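Local coordinates for protein hydrogenase maturation protease (Wolinella succinogenes, PDB 3PU6) that is experimentally uncharacterised but probably acts as an endopeptidase that activates a hydrogenase during its maturation, at residues Glu13-Asp17 and His121-Ser127; Ala23-Leu27 and Ala134-Leu138; Ala55-Ile59 and Ile103-Ile108; Val60-Ser66 and Ile108-Val114; Leu78-Tyr84 and Ile97-Arg101. One frame throughout, in Å; residues are numbered along the deposited sequence.

Contact 1: residues Glu13-Asp17 and His121-Ser127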
# COMPACT_ATOMS: atom_id res chain seq x y z
N GLU A 13 -10.43 8.29 -0.25
CA GLU A 13 -10.02 9.64 -0.60
C GLU A 13 -10.96 10.70 -0.08
O GLU A 13 -10.62 11.88 -0.09
CB GLU A 13 -9.93 9.76 -2.12
CG GLU A 13 -8.67 9.15 -2.72
CD GLU A 13 -8.62 9.33 -4.23
OE1 GLU A 13 -9.67 9.19 -4.91
OE2 GLU A 13 -7.51 9.60 -4.74
N LEU A 14 -12.14 10.29 0.37
CA LEU A 14 -13.12 11.22 0.91
C LEU A 14 -12.98 11.41 2.42
O LEU A 14 -13.66 12.22 3.01
CB LEU A 14 -14.52 10.76 0.55
CG LEU A 14 -14.76 10.58 -0.96
CD1 LEU A 14 -16.19 10.13 -1.22
CD2 LEU A 14 -14.44 11.86 -1.72
N ARG A 15 -12.04 10.67 3.02
CA ARG A 15 -11.70 10.78 4.44
C ARG A 15 -10.32 11.39 4.71
O ARG A 15 -9.60 10.90 5.58
CB ARG A 15 -11.70 9.39 5.05
CG ARG A 15 -13.04 8.76 5.12
CD ARG A 15 -13.95 9.57 6.00
NE ARG A 15 -15.31 9.07 5.89
CZ ARG A 15 -16.20 9.53 5.01
NH1 ARG A 15 -15.87 10.50 4.17
NH2 ARG A 15 -17.41 9.01 4.97
N GLY A 16 -9.94 12.44 3.99
CA GLY A 16 -8.69 13.13 4.24
C GLY A 16 -7.41 12.33 4.03
O GLY A 16 -7.19 11.73 2.99
N ASP A 17 -6.57 12.31 5.06
CA ASP A 17 -5.27 11.65 5.00
C ASP A 17 -5.39 10.14 4.91
O ASP A 17 -4.39 9.43 4.93
CB ASP A 17 -4.41 11.98 6.23
CG ASP A 17 -4.00 13.44 6.29
OD1 ASP A 17 -4.13 14.16 5.28
OD2 ASP A 17 -3.52 13.87 7.37
N HIS A 121 -13.19 13.33 9.14
CA HIS A 121 -14.12 14.22 8.50
C HIS A 121 -14.30 13.87 7.04
O HIS A 121 -13.44 13.24 6.42
CB HIS A 121 -13.63 15.66 8.59
CG HIS A 121 -13.36 16.12 9.99
ND1 HIS A 121 -12.09 16.46 10.43
CD2 HIS A 121 -14.18 16.28 11.05
CE1 HIS A 121 -12.15 16.82 11.70
NE2 HIS A 121 -13.41 16.72 12.10
N PHE A 122 -15.43 14.28 6.49
CA PHE A 122 -15.53 14.26 5.06
C PHE A 122 -14.57 15.35 4.58
O PHE A 122 -14.78 16.54 4.81
CB PHE A 122 -16.94 14.54 4.55
CG PHE A 122 -16.99 14.75 3.08
CD1 PHE A 122 -16.57 13.76 2.22
CD2 PHE A 122 -17.40 15.95 2.54
CE1 PHE A 122 -16.59 13.95 0.86
CE2 PHE A 122 -17.42 16.14 1.18
CZ PHE A 122 -17.01 15.14 0.34
N SER A 123 -13.50 14.93 3.93
CA SER A 123 -12.51 15.88 3.50
C SER A 123 -11.73 15.29 2.34
O SER A 123 -11.35 14.12 2.37
CB SER A 123 -11.61 16.23 4.66
OG SER A 123 -10.41 16.83 4.20
N GLU A 124 -11.51 16.10 1.32
CA GLU A 124 -10.80 15.63 0.16
C GLU A 124 -9.43 16.28 0.08
O GLU A 124 -9.32 17.52 0.02
CB GLU A 124 -11.58 15.96 -1.11
CG GLU A 124 -12.68 14.99 -1.41
CD GLU A 124 -13.52 15.46 -2.57
OE1 GLU A 124 -14.19 16.52 -2.42
OE2 GLU A 124 -13.50 14.79 -3.63
N GLY A 125 -8.40 15.45 0.06
CA GLY A 125 -7.03 15.95 0.01
C GLY A 125 -6.21 15.70 1.27
O GLY A 125 -6.75 15.46 2.35
N LEU A 126 -4.90 15.77 1.11
CA LEU A 126 -3.93 15.43 2.14
C LEU A 126 -3.49 16.65 2.91
O LEU A 126 -3.55 17.77 2.41
CB LEU A 126 -2.71 14.78 1.50
CG LEU A 126 -2.97 13.53 0.67
CD1 LEU A 126 -1.67 12.86 0.29
CD2 LEU A 126 -3.89 12.56 1.43
N SER A 127 -3.06 16.43 4.15
CA SER A 127 -2.39 17.45 4.95
C SER A 127 -0.93 17.48 4.54
O SER A 127 -0.42 16.50 3.99
CB SER A 127 -2.50 17.12 6.43
OG SER A 127 -1.84 15.90 6.73
O HOH W 1 -8.09 12.65 0.55

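Contact 2: residues Ala23-Leu27 and Ala134-Leu138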
# COMPACT_ATOMS: atom_id res chain seq x y z
N ALA A 23 -2.66 8.36 -2.88
CA ALA A 23 -1.70 9.33 -3.38
C ALA A 23 -0.39 8.62 -3.81
O ALA A 23 0.10 8.80 -4.93
CB ALA A 23 -1.45 10.39 -2.35
N LEU A 24 0.14 7.79 -2.93
CA LEU A 24 1.36 7.05 -3.23
C LEU A 24 1.21 6.26 -4.52
O LEU A 24 2.14 6.15 -5.29
CB LEU A 24 1.70 6.11 -2.08
CG LEU A 24 2.86 5.15 -2.33
CD1 LEU A 24 4.18 5.90 -2.40
CD2 LEU A 24 2.88 4.09 -1.26
N GLY A 25 0.02 5.70 -4.73
CA GLY A 25 -0.24 4.85 -5.87
C GLY A 25 -0.05 5.62 -7.14
O GLY A 25 0.53 5.13 -8.09
N ARG A 26 -0.52 6.86 -7.14
CA ARG A 26 -0.39 7.71 -8.30
C ARG A 26 1.06 8.05 -8.58
O ARG A 26 1.43 8.28 -9.73
CB ARG A 26 -1.18 8.99 -8.10
CG ARG A 26 -2.66 8.76 -8.07
CD ARG A 26 -3.44 10.05 -8.01
NE ARG A 26 -4.87 9.79 -8.17
CZ ARG A 26 -5.76 9.75 -7.18
NH1 ARG A 26 -5.37 9.99 -5.93
NH2 ARG A 26 -7.03 9.50 -7.44
N LEU A 27 1.88 8.10 -7.54
CA LEU A 27 3.30 8.44 -7.71
C LEU A 27 4.04 7.31 -8.39
O LEU A 27 4.81 7.53 -9.32
CB LEU A 27 3.96 8.80 -6.38
CG LEU A 27 3.38 10.02 -5.65
CD1 LEU A 27 4.06 10.22 -4.29
CD2 LEU A 27 3.49 11.25 -6.52
N ALA A 134 3.75 10.50 1.88
CA ALA A 134 3.57 9.74 0.64
C ALA A 134 4.84 9.77 -0.22
O ALA A 134 5.24 8.75 -0.77
CB ALA A 134 2.38 10.27 -0.14
N PHE A 135 5.48 10.92 -0.31
CA PHE A 135 6.76 11.02 -0.99
C PHE A 135 7.86 10.21 -0.32
O PHE A 135 8.64 9.56 -1.00
CB PHE A 135 7.18 12.47 -1.20
CG PHE A 135 6.43 13.14 -2.32
CD1 PHE A 135 6.81 12.92 -3.64
CD2 PHE A 135 5.33 13.93 -2.06
CE1 PHE A 135 6.12 13.51 -4.66
CE2 PHE A 135 4.63 14.51 -3.08
CZ PHE A 135 5.03 14.31 -4.39
N VAL A 136 7.88 10.24 1.00
CA VAL A 136 8.79 9.39 1.76
C VAL A 136 8.52 7.90 1.49
O VAL A 136 9.45 7.09 1.39
CB VAL A 136 8.69 9.69 3.28
CG1 VAL A 136 9.36 8.61 4.10
CG2 VAL A 136 9.28 11.06 3.59
N ALA A 137 7.24 7.56 1.37
CA ALA A 137 6.80 6.21 1.03
C ALA A 137 7.18 5.79 -0.41
O ALA A 137 7.51 4.63 -0.66
CB ALA A 137 5.29 6.07 1.25
N LEU A 138 7.12 6.74 -1.34
CA LEU A 138 7.60 6.53 -2.68
C LEU A 138 9.07 6.15 -2.58
O LEU A 138 9.54 5.21 -3.24
CB LEU A 138 7.44 7.81 -3.47
CG LEU A 138 7.81 7.78 -4.95
CD1 LEU A 138 7.09 6.67 -5.70
CD2 LEU A 138 7.49 9.13 -5.53

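Contact 3: residues Ala55-Ile59 and Ile103-Ile108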
# COMPACT_ATOMS: atom_id res chain seq x y z
N ALA A 55 -0.75 -13.16 -11.22
CA ALA A 55 0.23 -13.98 -10.48
C ALA A 55 1.54 -13.27 -10.11
O ALA A 55 2.63 -13.82 -10.33
CB ALA A 55 0.50 -15.27 -11.23
N PRO A 56 1.44 -12.08 -9.50
CA PRO A 56 2.61 -11.22 -9.24
C PRO A 56 3.72 -11.98 -8.53
O PRO A 56 3.43 -12.96 -7.85
CB PRO A 56 2.06 -10.13 -8.32
CG PRO A 56 0.58 -10.19 -8.45
CD PRO A 56 0.24 -11.61 -8.78
N ASP A 57 4.96 -11.52 -8.69
CA ASP A 57 6.08 -12.02 -7.89
C ASP A 57 6.10 -11.28 -6.56
O ASP A 57 6.39 -11.85 -5.51
CB ASP A 57 7.42 -11.80 -8.60
CG ASP A 57 7.55 -12.60 -9.88
OD1 ASP A 57 7.40 -13.84 -9.83
OD2 ASP A 57 7.83 -11.99 -10.94
N VAL A 58 5.78 -9.99 -6.63
CA VAL A 58 5.78 -9.12 -5.47
C VAL A 58 4.49 -8.30 -5.34
O VAL A 58 4.09 -7.60 -6.26
CB VAL A 58 6.93 -8.13 -5.56
CG1 VAL A 58 6.91 -7.20 -4.37
CG2 VAL A 58 8.23 -8.87 -5.65
N ILE A 59 3.86 -8.38 -4.18
CA ILE A 59 2.75 -7.50 -3.84
C ILE A 59 3.11 -6.61 -2.65
O ILE A 59 3.38 -7.08 -1.55
CB ILE A 59 1.47 -8.29 -3.45
CG1 ILE A 59 1.05 -9.23 -4.58
CG2 ILE A 59 0.35 -7.32 -3.09
CD1 ILE A 59 -0.03 -10.19 -4.18
N ILE A 103 -1.94 -15.71 -2.52
CA ILE A 103 -1.65 -15.48 -3.92
C ILE A 103 -0.13 -15.43 -4.14
O ILE A 103 0.38 -15.94 -5.13
CB ILE A 103 -2.18 -14.12 -4.40
CG1 ILE A 103 -3.67 -13.97 -4.25
CG2 ILE A 103 -1.82 -13.88 -5.88
CD1 ILE A 103 -4.13 -12.74 -4.97
N CYS A 104 0.56 -14.80 -3.19
CA CYS A 104 1.95 -14.39 -3.38
C CYS A 104 2.79 -14.55 -2.12
O CYS A 104 2.38 -14.13 -1.05
CB CYS A 104 1.97 -12.92 -3.76
SG CYS A 104 3.54 -12.37 -4.28
N SER A 105 3.98 -15.12 -2.26
CA SER A 105 4.90 -15.28 -1.12
C SER A 105 5.52 -13.94 -0.68
O SER A 105 5.51 -13.61 0.52
CB SER A 105 6.01 -16.27 -1.48
OG SER A 105 6.76 -15.80 -2.58
N LYS A 106 6.06 -13.19 -1.64
CA LYS A 106 6.51 -11.83 -1.37
C LYS A 106 5.36 -10.85 -1.20
O LYS A 106 5.18 -9.95 -2.02
CB LYS A 106 7.39 -11.32 -2.49
CG LYS A 106 8.86 -11.51 -2.27
CD LYS A 106 9.27 -11.16 -0.84
CE LYS A 106 10.76 -11.39 -0.67
NZ LYS A 106 11.14 -11.43 0.77
N THR A 107 4.60 -11.00 -0.11
CA THR A 107 3.65 -9.97 0.28
C THR A 107 4.27 -9.02 1.30
O THR A 107 4.54 -9.39 2.44
CB THR A 107 2.36 -10.54 0.90
OG1 THR A 107 1.73 -11.41 -0.04
CG2 THR A 107 1.41 -9.39 1.25
N ILE A 108 4.44 -7.78 0.89
CA ILE A 108 5.03 -6.78 1.74
C ILE A 108 3.98 -5.76 2.17
O ILE A 108 3.26 -5.24 1.34
CB ILE A 108 6.19 -6.07 1.00
CG1 ILE A 108 7.35 -7.06 0.82
CG2 ILE A 108 6.62 -4.82 1.75
CD1 ILE A 108 8.10 -6.87 -0.45

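Contact 4: residues Val60-Ser66 and Ile108-Val114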
# COMPACT_ATOMS: atom_id res chain seq x y z
N VAL A 60 3.11 -5.32 -2.89
CA VAL A 60 3.14 -4.36 -1.82
C VAL A 60 1.72 -3.84 -1.63
O VAL A 60 1.09 -3.35 -2.57
CB VAL A 60 4.07 -3.19 -2.14
CG1 VAL A 60 3.92 -2.10 -1.11
CG2 VAL A 60 5.50 -3.68 -2.20
N VAL A 61 1.22 -3.97 -0.40
CA VAL A 61 -0.08 -3.46 -0.02
C VAL A 61 0.13 -2.25 0.88
O VAL A 61 0.66 -2.39 1.96
CB VAL A 61 -0.98 -4.55 0.65
CG1 VAL A 61 -0.24 -5.26 1.77
CG2 VAL A 61 -2.28 -3.96 1.16
N ALA A 62 -0.25 -1.07 0.40
CA ALA A 62 -0.08 0.16 1.16
C ALA A 62 -1.39 0.71 1.74
O ALA A 62 -2.44 0.65 1.09
CB ALA A 62 0.59 1.20 0.31
N ASP A 63 -1.32 1.27 2.95
CA ASP A 63 -2.50 1.78 3.65
C ASP A 63 -2.15 2.89 4.62
O ASP A 63 -1.05 2.93 5.13
CB ASP A 63 -3.20 0.66 4.43
CG ASP A 63 -4.67 0.96 4.68
OD1 ASP A 63 -5.15 2.01 4.16
OD2 ASP A 63 -5.36 0.17 5.37
N ALA A 64 -3.09 3.79 4.86
CA ALA A 64 -2.99 4.71 5.98
C ALA A 64 -3.14 3.91 7.26
O ALA A 64 -3.88 2.94 7.32
CB ALA A 64 -4.08 5.77 5.90
N MSE A 65 -2.41 4.30 8.30
CA MSE A 65 -2.72 3.76 9.62
C MSE A 65 -2.73 4.87 10.65
O MSE A 65 -1.75 5.59 10.82
CB MSE A 65 -1.81 2.61 10.01
CG MSE A 65 -0.38 2.81 9.63
SE MSE A 65 0.67 1.22 10.01
CE MSE A 65 2.44 2.05 10.30
N SER A 66 -3.87 5.04 11.30
CA SER A 66 -4.11 6.23 12.13
C SER A 66 -3.84 6.00 13.61
O SER A 66 -3.63 4.86 14.05
CB SER A 66 -5.52 6.80 11.90
OG SER A 66 -6.50 5.78 11.79
N ILE A 108 4.44 -7.78 0.89
CA ILE A 108 5.03 -6.78 1.74
C ILE A 108 3.98 -5.76 2.17
O ILE A 108 3.26 -5.24 1.34
CB ILE A 108 6.19 -6.07 1.00
CG1 ILE A 108 7.35 -7.06 0.82
CG2 ILE A 108 6.62 -4.82 1.75
CD1 ILE A 108 8.10 -6.87 -0.45
N PHE A 109 3.91 -5.49 3.48
CA PHE A 109 3.05 -4.41 3.99
C PHE A 109 3.80 -3.09 4.10
O PHE A 109 4.93 -3.05 4.53
CB PHE A 109 2.40 -4.77 5.35
CG PHE A 109 1.47 -3.69 5.88
CD1 PHE A 109 0.21 -3.51 5.34
CD2 PHE A 109 1.90 -2.82 6.87
CE1 PHE A 109 -0.62 -2.47 5.81
CE2 PHE A 109 1.07 -1.80 7.34
CZ PHE A 109 -0.18 -1.62 6.81
N LEU A 110 3.14 -2.00 3.70
CA LEU A 110 3.67 -0.65 3.86
C LEU A 110 2.65 0.27 4.54
O LEU A 110 1.75 0.77 3.88
CB LEU A 110 4.04 -0.07 2.51
CG LEU A 110 4.87 1.23 2.46
CD1 LEU A 110 5.37 1.46 1.06
CD2 LEU A 110 4.11 2.44 2.95
N GLY A 111 2.81 0.50 5.84
CA GLY A 111 1.90 1.34 6.60
C GLY A 111 2.40 2.76 6.72
O GLY A 111 3.55 3.00 7.04
N ILE A 112 1.52 3.72 6.44
CA ILE A 112 1.85 5.13 6.49
C ILE A 112 0.99 5.71 7.58
O ILE A 112 -0.23 5.74 7.46
CB ILE A 112 1.58 5.84 5.16
CG1 ILE A 112 2.31 5.13 4.02
CG2 ILE A 112 1.97 7.32 5.20
CD1 ILE A 112 1.75 5.44 2.64
N SER A 113 1.62 6.14 8.65
CA SER A 113 0.85 6.56 9.80
C SER A 113 0.28 7.95 9.54
O SER A 113 0.97 8.80 8.96
CB SER A 113 1.67 6.49 11.09
OG SER A 113 2.77 7.38 11.08
N VAL A 114 -0.99 8.14 9.92
CA VAL A 114 -1.66 9.42 9.76
C VAL A 114 -2.28 9.83 11.07
O VAL A 114 -2.55 9.00 11.90
CB VAL A 114 -2.72 9.41 8.61
CG1 VAL A 114 -2.05 9.38 7.24
CG2 VAL A 114 -3.67 8.25 8.74

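Contact 5: residues Leu78-Tyr84 and Ile97-Arg101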
# COMPACT_ATOMS: atom_id res chain seq x y z
N LEU A 78 5.89 -9.89 4.78
CA LEU A 78 5.02 -10.86 5.46
C LEU A 78 5.20 -12.29 4.96
O LEU A 78 4.55 -13.21 5.44
CB LEU A 78 3.56 -10.41 5.44
CG LEU A 78 3.42 -9.04 6.09
CD1 LEU A 78 1.99 -8.60 6.16
CD2 LEU A 78 4.05 -9.00 7.48
N SER A 79 6.11 -12.46 4.01
CA SER A 79 6.64 -13.76 3.64
C SER A 79 7.39 -14.38 4.82
O SER A 79 7.37 -15.59 5.03
CB SER A 79 7.59 -13.61 2.44
OG SER A 79 8.74 -14.43 2.57
N ASP A 80 8.07 -13.54 5.59
CA ASP A 80 8.70 -14.00 6.81
C ASP A 80 7.64 -14.42 7.81
O ASP A 80 6.83 -13.61 8.24
CB ASP A 80 9.57 -12.91 7.41
CG ASP A 80 10.38 -13.40 8.57
OD1 ASP A 80 11.18 -14.33 8.35
OD2 ASP A 80 10.23 -12.88 9.70
N GLU A 81 7.64 -15.70 8.20
CA GLU A 81 6.59 -16.24 9.06
C GLU A 81 6.55 -15.63 10.46
O GLU A 81 5.49 -15.25 10.96
CB GLU A 81 6.72 -17.75 9.18
CG GLU A 81 5.39 -18.46 9.33
CD GLU A 81 4.50 -18.28 8.10
OE1 GLU A 81 5.04 -18.26 6.96
OE2 GLU A 81 3.27 -18.15 8.29
N ARG A 82 7.70 -15.57 11.09
CA ARG A 82 7.84 -14.92 12.38
C ARG A 82 7.21 -13.53 12.33
O ARG A 82 6.41 -13.16 13.19
CB ARG A 82 9.32 -14.83 12.71
CG ARG A 82 9.60 -14.70 14.16
CD ARG A 82 11.03 -15.09 14.46
NE ARG A 82 11.42 -14.59 15.77
CZ ARG A 82 12.31 -13.61 15.97
NH1 ARG A 82 12.94 -13.06 14.94
NH2 ARG A 82 12.59 -13.21 17.21
N THR A 83 7.56 -12.78 11.29
CA THR A 83 7.05 -11.44 11.06
C THR A 83 5.53 -11.43 10.86
O THR A 83 4.82 -10.64 11.48
CB THR A 83 7.73 -10.80 9.84
OG1 THR A 83 9.15 -10.84 10.01
CG2 THR A 83 7.30 -9.37 9.66
N TYR A 84 5.03 -12.31 10.01
CA TYR A 84 3.60 -12.40 9.84
C TYR A 84 2.93 -12.61 11.20
O TYR A 84 1.96 -11.93 11.55
CB TYR A 84 3.24 -13.55 8.90
CG TYR A 84 1.76 -13.72 8.72
CD1 TYR A 84 1.02 -12.76 8.05
CD2 TYR A 84 1.10 -14.83 9.24
CE1 TYR A 84 -0.35 -12.90 7.88
CE2 TYR A 84 -0.27 -14.98 9.08
CZ TYR A 84 -1.00 -14.01 8.40
OH TYR A 84 -2.36 -14.14 8.23
N ILE A 97 -4.53 -9.25 4.05
CA ILE A 97 -3.14 -9.65 4.05
C ILE A 97 -2.95 -11.16 3.93
O ILE A 97 -2.02 -11.61 3.27
CB ILE A 97 -2.44 -9.16 5.31
CG1 ILE A 97 -2.20 -7.66 5.23
CG2 ILE A 97 -1.15 -9.91 5.50
CD1 ILE A 97 -1.78 -7.05 6.56
N SER A 98 -3.80 -11.94 4.59
CA SER A 98 -3.62 -13.40 4.56
C SER A 98 -4.12 -13.97 3.24
O SER A 98 -3.73 -15.06 2.84
CB SER A 98 -4.29 -14.09 5.75
OG SER A 98 -5.62 -13.64 5.93
N TYR A 99 -4.98 -13.22 2.56
CA TYR A 99 -5.39 -13.63 1.25
C TYR A 99 -4.23 -13.44 0.29
O TYR A 99 -3.91 -14.33 -0.50
CB TYR A 99 -6.59 -12.84 0.76
CG TYR A 99 -6.89 -13.19 -0.67
CD1 TYR A 99 -6.59 -12.31 -1.70
CD2 TYR A 99 -7.41 -14.44 -0.99
CE1 TYR A 99 -6.84 -12.65 -3.03
CE2 TYR A 99 -7.67 -14.80 -2.32
CZ TYR A 99 -7.38 -13.89 -3.33
OH TYR A 99 -7.62 -14.23 -4.64
N LEU A 100 -3.61 -12.27 0.37
CA LEU A 100 -2.52 -11.92 -0.54
C LEU A 100 -1.34 -12.88 -0.39
O LEU A 100 -0.75 -13.30 -1.39
CB LEU A 100 -2.06 -10.48 -0.30
CG LEU A 100 -3.16 -9.42 -0.38
CD1 LEU A 100 -2.62 -8.09 0.09
CD2 LEU A 100 -3.74 -9.33 -1.79
N ARG A 101 -1.02 -13.24 0.85
CA ARG A 101 0.07 -14.17 1.11
C ARG A 101 -0.21 -15.48 0.41
O ARG A 101 0.72 -16.24 0.11
CB ARG A 101 0.22 -14.43 2.60
CG ARG A 101 0.57 -13.23 3.42
CD ARG A 101 0.51 -13.57 4.91
NE ARG A 101 1.77 -14.08 5.45
CZ ARG A 101 2.04 -15.37 5.65
NH1 ARG A 101 1.14 -16.30 5.34
NH2 ARG A 101 3.21 -15.73 6.15

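Contact 1: residues Glu13-Asp17 and His121-Ser127
Arg15 NH1 comes in at the edge of the Phe122 ring, within its plane and 3.9 Å from CD1. The guanidinium also offers an edge here, and the two planes stand 88° apart, so neither group stacks on the other. A second edge atom of the ring, CE1, packs 3.8 Å from Leu14 CB. Further along, Leu14 runs beside Glu124 in the same direction, CD2 meeting CG at 3.6 Å.

The backbones are joined at a single bridge between Arg15 and Ser123. Ser123 N donates to Leu14 O (2.9 Å), and Gly16 N returns a bond to Ser123 O (2.7 Å). Leu14 O also takes a weak bond from Arg15 NH1. One water extends the join by donating to Glu13 O and Gly16 O and accepting from Gly125 N.

Asp17 makes the other grip. With CG beside its own backbone N (chi1 -67°), its carboxylate spans Ser127: OD1 accepts from the backbone N (2.8 Å) and OD2 from OG (2.7 Å), each on its syn side. An alanine at Asp17 would leave Ser127 N and OG without these acceptors and would probably let the start of the following helix shift.

Ser127 is the N-cap of helix 128-147, its OG also taking the N-H of Ala130. Two loops thus meet beyond the C-terminal ends of parallel strands 5-10 and 106-114, the edge at which alpha/beta folds commonly carry their functional sites.

Contact 2: residues Ala23-Leu27 and Ala134-Leu138
Leu24 pushes a methyl into a hollow on the opposing helix, bounded by Ala134, Ala137 and Leu138. Its CD1 lies 3.5 Å from Ala134 O, 3.8 Å from Ala137 CB and 3.9 Å from Leu138 CB, and the small side chains of the two alanines are what make the hollow deep enough to reach the backbone. The torsion matters: with CG opposite the backbone N (chi1 173°), a side chain that leaves its helix obliquely delivers its tip to the partner. Beside this pocket Ala23 and Ala134 face each other with bare CB atoms, 4.4 Å apart.

These are the helices 20-31 and 128-147, lying together on one face of the central sheet as one helical layer of an alpha/beta sandwich. Their local axes approach to 9.1 Å and cross at -45°. Ala137 also rests on Ile73 of the edge strand 73-77, while Leu24 leans on Ala62 of the sheet.

Leu27 is the bump on the outer side. Its CB abuts Leu138 CD2 at 3.6 Å, and its two methyls spread toward Phe135. CD1 lies over one face of that ring in a CH-pi contact, 4.0 Å from the centroid and 15° off the ring normal, displaced toward the rim; CD2 approaches CE1 and CZ. The Phe135 CB starts out away from helix 20-31, and the ring swings back to cover Leu27, whose side chain it crosses at about a right angle.

Contact 3: residues Ala55-Ile59 and Ile103-Ile108
Cys104 packs between Ile59 and the Pro56-Asp57 backbone that leads into strand 58-66, and can be followed atom by atom. Its CB sits against the far end of Ile59, 3.4 Å from CD1 and 3.9 Å from CG1. SG, opposite the backbone N (chi1 -170°), then leads on to the backbone of the other segment, lying 3.1 Å from Asp57 O and 3.6 Å from Pro56 O. Ile103 CG2 flanks the same pocket, approaching both Pro56 CD and Ile59 CD1.

The two segments lead into neighbouring parallel strands, 58-66 and 106-114, in the interior of the mixed sheet. The bonding is the parallel pattern: Ile59 N donates to Lys106 O (3.0 Å) and Ile59 O accepts from Ile108 N (2.8 Å), so one residue straddles Thr107. Lys106, centre of an inverse gamma turn, sets its CB beside Asp57 O and alongside Val58, while its amine pairs with Asp77. On the Val58 face of the sheet, CG1 of that valine touches Ile108 CD1 at 4.1 Å. Thr107 OG1 turns back to donate to Cys104 O at 3.0 Å, from above the carbonyl plane.

Contact 4: residues Val60-Ser66 and Ile108-Val114
Met65, a selenomethionine, places CG between its backbone N and carbonyl carbon (chi1 41°), and the extended chain beyond carries the selenium across to Gly111 and Phe109. Phe109 has CG opposite the backbone N (chi1 -178°), which brings its ring toward the neighbouring strand. The two groups meet at the ring edge: SE lies 4.1 Å from CE2 and 5.3 Å from the ring centroid, 88° off the normal, a Met-aromatic contact made in the plane of the ring. Gly111 gives the chain passage, with SE 3.6 Å from its CA; a CB at that position would overlap the selenium. On another side of the ring, CD1 packs 4.0 Å from Val61 CG1.

Strands 58-66 and 106-114 are adjacent parallel strands inside the five-stranded mixed sheet, whose order is 35-41, 5-10, 58-66, 106-114, 73-77, an alpha/beta sandwich with helices on both faces. Six backbone bonds form the ladder in regular alternation, Val61, Asp63 and Met65 each bonding through both N and O. Among them are Val61 N to Ile108 O (3.0 Å) and Ile112 N to Asp63 O (3.0 Å).

The face bearing Val60, Ala62, Ala64, Leu110 and Ile112 is apolar. Val60 CG1 approaches Leu110 CB, and Ala64 CB lies 3.8 Å from Val114 CG2. Helices 20-31 and 128-147 cover it, Val20 touching both Ala64 and Ile112. On the other face the Asp63 side chain touches Thr93, while Val61 is covered by Leu100 and Phe109 by Leu78.

Contact 5: residues Leu78-Tyr84 and Ile97-Arg101
Leu78 and Arg101 meet across backbones that stay well apart, the nearest CA pair, Ser79 and Arg101, being separated by 7.1 Å, so long side chains must bridge the interval. Arg101 does most of this. Its chain bends at chi3 (89°) and presents NE and NH2 together, side-on, to a single oxygen: both donate to Leu78 O at 2.9 Å, NH2 nearly in line with the carbonyl bond and NE from above its plane.

Tyr84 lies flat against one face of the guanidinium. Arg101 CZ is 3.7 Å from the ring centroid and 18° off the normal, the planes are 28° apart, and the contact is thus both a stack and a cation-pi interaction. At the guanidinium edge Glu81 OE1 makes a salt bridge to NH2 (3.2 Å), its bond weak and its carboxylate nearly perpendicular to the guanidinium.

Apolar groups close the inner side. Ile97 CG2 touches Leu78 CD1 at 3.5 Å and reaches the edge of the Tyr84 ring, near CE1. Asp80 caps helix 81-85, accepting from Thr83 N.

An alanine in place of Arg101 removes both donors to Leu78 O and the partner of Glu81, and would probably leave the Tyr84 ring freer to turn. The chemistry implies that one cation, held by a carbonyl, a carboxylate and a pi face, ties the turn after strand 73-77 to helix 94-103.

How the contacts relate
Contacts 3 and 4 are buried and continuous, sharing Ile108 and pairing the same two strands, 58-66 and 106-114; their chemistry is backbone ladder plus apolar packing. Contact 2 lies on one sheet face, touching contact 4 where Ala137 meets Ile112, and is apolar packing with one CH-pi contact and no polar bond between its segments. Contact 5 packs on the other face of the sheet but adds a cation near the surface. Contact 1 is the surface join, polar and water-bridged, linked to contact 2 by the Glu13-Arg26 salt bridge. Contacts 1 and 5 lie on opposite sides of the chain's centre, their centres about 30 Å apart.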